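Local coordinates for protein fructuronate-tagaturonate epimerase UxaE from Cohnella laeviribosi in complex with 1 glycerol (Cohnella laeviribosi, PDB 6IL9) that probably interconverts fructuronate and tagaturonate as a zinc-dependent epimerase built on a TIM barrel, at residues G106-V111 and F147-T152; E185-E190 and L242-A247. All coordinates share one frame; numbering follows the deposited sequence.

Overall arrangement
Both contacts lie in the TIM-barrel part of the chain, on opposite sides of the centre of the chain. Their own centres are about 41 Å apart, and their nearest atoms are about 27 Å apart, so they do not touch. Along the sequence both segments of contact 1 come before those of contact 2. Contact 1 joins helix 104-111, between barrel strands 93-96 and 117-124, to the end of helix 135-149, which precedes strand 156-162. Contact 2 joins the segment after strand 178-182 to helix 234-259, which precedes strand 267-271. Each thus ties together elements next to neighbouring barrel strands. In contact 2 the Ile187 side chain is about 12 Å from the bound zinc ion.

Contact 1. Residues G106-V111 and F147-T152; sequences GHVQTV and FQEGYT
The Tyr151 ring meets Val108 CG1 and Val111 CG2 obliquely, and water 1 lies in the ring plane at its edge. Val108 CG1 is 3.5 Å from Tyr151 CB and equally close to Glu149 CB. Its chi1 of 172° puts that methyl opposite the backbone N and directs it between the two residues. Val111 CG2 sits 4.0 Å from Tyr151 OH. Water 1 lies between Val111 O, at 2.8 Å, and Tyr151 OH, where its very short approach is doubtful.

The other flat groups are the Gln109 amide and the Glu149 carboxylate, their planes 74° apart. Gln109 NE2 donates to Glu149 OE2 at 2.9 Å. The acceptor lies close to the amide plane, but the donor comes from above the carboxylate plane. Glu149 reaches it with a bend at chi2 (-67°).

Gly150 has positive phi in a Schellman motif that ends helix 135-149. The chain then turns and presents Tyr151 to helix 104-111.

Glu149 OE1 forms a salt bridge with Arg112, and Gln109 OE1 accepts from Arg477. The carboxylate is therefore held through both oxygens, and the arginine probably favours its charged form.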
# COMPACT_ATOMS: atom_id res chain seq x y z
N GLY A 106 6.81 10.16 -9.04
CA GLY A 106 5.92 11.14 -8.44
C GLY A 106 5.79 10.95 -6.94
O GLY A 106 5.75 11.92 -6.18
N HIS A 107 5.74 9.69 -6.49
CA HIS A 107 5.68 9.40 -5.05
C HIS A 107 6.94 9.88 -4.34
O HIS A 107 6.86 10.49 -3.27
CB HIS A 107 5.49 7.90 -4.83
CG HIS A 107 4.07 7.46 -5.01
ND1 HIS A 107 3.72 6.16 -5.29
CD2 HIS A 107 2.92 8.17 -4.97
CE1 HIS A 107 2.41 6.08 -5.39
NE2 HIS A 107 1.89 7.28 -5.20
N VAL A 108 8.10 9.61 -4.93
CA VAL A 108 9.36 10.08 -4.36
C VAL A 108 9.39 11.61 -4.31
O VAL A 108 9.80 12.20 -3.30
CB VAL A 108 10.55 9.53 -5.17
CG1 VAL A 108 11.84 10.19 -4.69
CG2 VAL A 108 10.62 8.01 -5.02
N GLN A 109 8.99 12.26 -5.40
CA GLN A 109 8.95 13.73 -5.43
C GLN A 109 8.08 14.29 -4.32
O GLN A 109 8.36 15.39 -3.80
CB GLN A 109 8.44 14.22 -6.79
CG GLN A 109 9.38 13.93 -7.95
CD GLN A 109 8.64 13.85 -9.25
OE1 GLN A 109 7.47 14.23 -9.33
NE2 GLN A 109 9.29 13.32 -10.28
N THR A 110 7.04 13.56 -3.93
CA THR A 110 6.12 14.03 -2.90
C THR A 110 6.73 13.94 -1.50
O THR A 110 6.57 14.85 -0.69
CB THR A 110 4.82 13.24 -2.96
OG1 THR A 110 4.26 13.35 -4.28
CG2 THR A 110 3.81 13.80 -1.93
N VAL A 111 7.43 12.84 -1.19
CA VAL A 111 7.98 12.71 0.16
C VAL A 111 9.34 13.38 0.31
O VAL A 111 9.79 13.56 1.45
CB VAL A 111 8.10 11.23 0.59
CG1 VAL A 111 6.71 10.57 0.64
CG2 VAL A 111 9.07 10.45 -0.31
N PHE A 147 16.26 5.58 -7.74
CA PHE A 147 17.45 5.85 -8.55
C PHE A 147 17.22 7.04 -9.48
O PHE A 147 18.04 7.96 -9.55
CB PHE A 147 17.83 4.59 -9.34
CG PHE A 147 19.17 4.68 -10.05
CD1 PHE A 147 20.35 4.40 -9.39
CD2 PHE A 147 19.21 5.03 -11.39
CE1 PHE A 147 21.57 4.48 -10.06
CE2 PHE A 147 20.43 5.11 -12.06
CZ PHE A 147 21.61 4.83 -11.39
N GLN A 148 16.08 7.04 -10.18
CA GLN A 148 15.75 8.14 -11.08
C GLN A 148 15.76 9.48 -10.37
O GLN A 148 16.24 10.48 -10.92
CB GLN A 148 14.37 7.90 -11.69
CG GLN A 148 13.91 9.02 -12.60
CD GLN A 148 12.54 8.75 -13.19
OE1 GLN A 148 12.24 7.63 -13.60
NE2 GLN A 148 11.71 9.78 -13.22
N GLU A 149 15.23 9.53 -9.15
CA GLU A 149 15.09 10.77 -8.40
C GLU A 149 16.24 11.04 -7.45
O GLU A 149 16.21 12.05 -6.74
CB GLU A 149 13.78 10.74 -7.60
CG GLU A 149 12.54 10.64 -8.45
CD GLU A 149 12.31 11.89 -9.28
OE1 GLU A 149 12.71 12.99 -8.83
OE2 GLU A 149 11.75 11.76 -10.39
N GLY A 150 17.24 10.16 -7.42
CA GLY A 150 18.37 10.36 -6.52
C GLY A 150 17.96 10.47 -5.08
O GLY A 150 18.47 11.32 -4.34
N TYR A 151 17.00 9.64 -4.66
CA TYR A 151 16.46 9.67 -3.31
C TYR A 151 17.16 8.59 -2.51
O TYR A 151 16.88 7.40 -2.67
CB TYR A 151 14.95 9.45 -3.34
CG TYR A 151 14.28 9.48 -1.98
CD1 TYR A 151 13.87 10.68 -1.42
CD2 TYR A 151 14.02 8.30 -1.29
CE1 TYR A 151 13.23 10.71 -0.18
CE2 TYR A 151 13.38 8.31 -0.05
CZ TYR A 151 12.99 9.52 0.49
OH TYR A 151 12.36 9.55 1.71
N THR A 152 18.09 9.00 -1.64
CA THR A 152 18.95 8.06 -0.93
C THR A 152 18.53 7.85 0.52
O THR A 152 19.21 7.12 1.24
CB THR A 152 20.40 8.55 -0.96
OG1 THR A 152 20.52 9.76 -0.21
CG2 THR A 152 20.84 8.81 -2.39
O HOH W 1 11.19 11.54 2.76

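Contact 2. Residues E185-E190 and L242-A247; sequences EQIDNE and LVYREA
Ile187 packs against three residues of helix 234-259, and this is the tight part of the contact. Its CD1 lies 3.6 Å from Tyr244 CD1, meeting the ring obliquely, and also touches Ala247 CB. Its CG2 meets Val243 CG1 at 3.7 Å. With chi1 at -58°, CG1 stands opposite the carbonyl carbon and CG2 opposite the backbone N, and the two branches reach different helix residues. An alanine here would lose both branches and is likely to leave a gap beside Tyr244 and Ala247.

Asp188 N donates to Val243 O at 3.0 Å, almost straight at 174° and on a lone pair in the carbonyl plane. Asp188 is the N-cap of helix 189-193, where its OD1 accepts from Ala191 N. The segment follows strand 178-182 of the TIM barrel, and helix 234-259 leads on to the next strand, 267-271.

The wetter side runs along Gln186 and the exposed Glu246. Helix 234-259 is kinked here, and water 2 takes up Ala247 N at 2.9 Å. The same water donates to Val243 O and Gln186 O. Water 3 donates to Gln186 O and, at 3.1 Å, to Glu246 OE1. Gln186 CG comes no nearer than 4.1 Å to Glu246 OE2.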
# COMPACT_ATOMS: atom_id res chain seq x y z
N GLU A 185 -9.45 -13.92 8.39
CA GLU A 185 -10.07 -15.24 8.27
C GLU A 185 -10.08 -16.01 9.59
O GLU A 185 -10.87 -16.95 9.74
CB GLU A 185 -9.36 -16.06 7.19
CG GLU A 185 -9.49 -15.44 5.81
CD GLU A 185 -9.36 -16.46 4.69
OE1 GLU A 185 -9.39 -16.03 3.52
OE2 GLU A 185 -9.23 -17.67 4.99
N GLN A 186 -9.23 -15.64 10.54
CA GLN A 186 -9.21 -16.30 11.84
C GLN A 186 -10.17 -15.66 12.83
O GLN A 186 -10.45 -16.27 13.87
CB GLN A 186 -7.79 -16.30 12.41
CG GLN A 186 -6.86 -17.34 11.79
CD GLN A 186 -6.26 -16.90 10.46
OE1 GLN A 186 -6.36 -15.74 10.07
NE2 GLN A 186 -5.63 -17.83 9.76
N ILE A 187 -10.66 -14.46 12.55
CA ILE A 187 -11.58 -13.78 13.45
C ILE A 187 -12.91 -14.52 13.47
O ILE A 187 -13.44 -14.90 12.41
CB ILE A 187 -11.76 -12.32 13.02
CG1 ILE A 187 -10.41 -11.59 13.00
CG2 ILE A 187 -12.74 -11.61 13.92
CD1 ILE A 187 -9.86 -11.31 14.38
N ASP A 188 -13.47 -14.72 14.66
CA ASP A 188 -14.77 -15.38 14.79
C ASP A 188 -15.85 -14.30 14.81
O ASP A 188 -16.25 -13.80 15.86
CB ASP A 188 -14.81 -16.26 16.03
CG ASP A 188 -16.03 -17.17 16.05
OD1 ASP A 188 -17.01 -16.84 15.37
OD2 ASP A 188 -16.00 -18.21 16.75
N ASN A 189 -16.35 -13.96 13.62
CA ASN A 189 -17.32 -12.87 13.51
C ASN A 189 -18.68 -13.26 14.06
O ASN A 189 -19.39 -12.40 14.60
CB ASN A 189 -17.43 -12.41 12.06
CG ASN A 189 -16.30 -11.48 11.66
OD1 ASN A 189 -16.34 -10.28 11.94
ND2 ASN A 189 -15.28 -12.02 11.00
N GLU A 190 -19.08 -14.53 13.95
CA GLU A 190 -20.37 -14.93 14.51
C GLU A 190 -20.35 -14.83 16.03
O GLU A 190 -21.36 -14.46 16.64
CB GLU A 190 -20.74 -16.33 14.04
CG GLU A 190 -19.57 -17.28 13.80
CD GLU A 190 -19.99 -18.55 13.09
OE1 GLU A 190 -21.13 -19.01 13.32
OE2 GLU A 190 -19.19 -19.09 12.29
N LEU A 242 -13.41 -15.30 22.50
CA LEU A 242 -14.00 -16.06 21.40
C LEU A 242 -13.71 -15.42 20.05
O LEU A 242 -13.46 -16.12 19.06
CB LEU A 242 -15.50 -16.20 21.61
CG LEU A 242 -15.91 -17.05 22.79
CD1 LEU A 242 -17.43 -17.08 22.92
CD2 LEU A 242 -15.37 -18.47 22.63
N VAL A 243 -13.75 -14.08 19.98
CA VAL A 243 -13.60 -13.41 18.69
C VAL A 243 -12.15 -13.48 18.22
O VAL A 243 -11.89 -13.67 17.02
CB VAL A 243 -14.09 -11.95 18.79
CG1 VAL A 243 -13.79 -11.21 17.49
CG2 VAL A 243 -15.59 -11.91 19.09
N TYR A 244 -11.19 -13.35 19.14
CA TYR A 244 -9.81 -13.04 18.77
C TYR A 244 -8.79 -14.13 19.08
O TYR A 244 -7.68 -14.05 18.55
CB TYR A 244 -9.36 -11.74 19.45
CG TYR A 244 -10.11 -10.52 18.94
CD1 TYR A 244 -9.80 -9.96 17.71
CD2 TYR A 244 -11.14 -9.96 19.68
CE1 TYR A 244 -10.49 -8.87 17.22
CE2 TYR A 244 -11.84 -8.85 19.20
CZ TYR A 244 -11.51 -8.32 17.98
OH TYR A 244 -12.20 -7.23 17.49
N ARG A 245 -9.11 -15.13 19.92
CA ARG A 245 -8.06 -16.05 20.38
C ARG A 245 -7.39 -16.77 19.22
O ARG A 245 -6.16 -16.88 19.17
CB ARG A 245 -8.61 -17.07 21.38
CG ARG A 245 -7.57 -18.09 21.80
CD ARG A 245 -8.07 -19.08 22.83
NE ARG A 245 -7.34 -20.35 22.76
CZ ARG A 245 -6.12 -20.56 23.26
NH1 ARG A 245 -5.47 -19.59 23.90
NH2 ARG A 245 -5.55 -21.74 23.13
N GLU A 246 -8.19 -17.30 18.29
CA GLU A 246 -7.60 -18.03 17.17
C GLU A 246 -6.73 -17.12 16.32
O GLU A 246 -5.68 -17.54 15.82
CB GLU A 246 -8.70 -18.69 16.33
CG GLU A 246 -8.17 -19.52 15.18
CD GLU A 246 -9.29 -20.16 14.37
OE1 GLU A 246 -10.41 -20.31 14.91
OE2 GLU A 246 -9.04 -20.52 13.20
N ALA A 247 -7.14 -15.86 16.16
CA ALA A 247 -6.32 -14.91 15.41
C ALA A 247 -5.02 -14.61 16.14
O ALA A 247 -3.97 -14.49 15.51
CB ALA A 247 -7.11 -13.63 15.14
O HOH W 2 -10.00 -15.38 16.29
O HOH W 3 -12.52 -18.13 14.15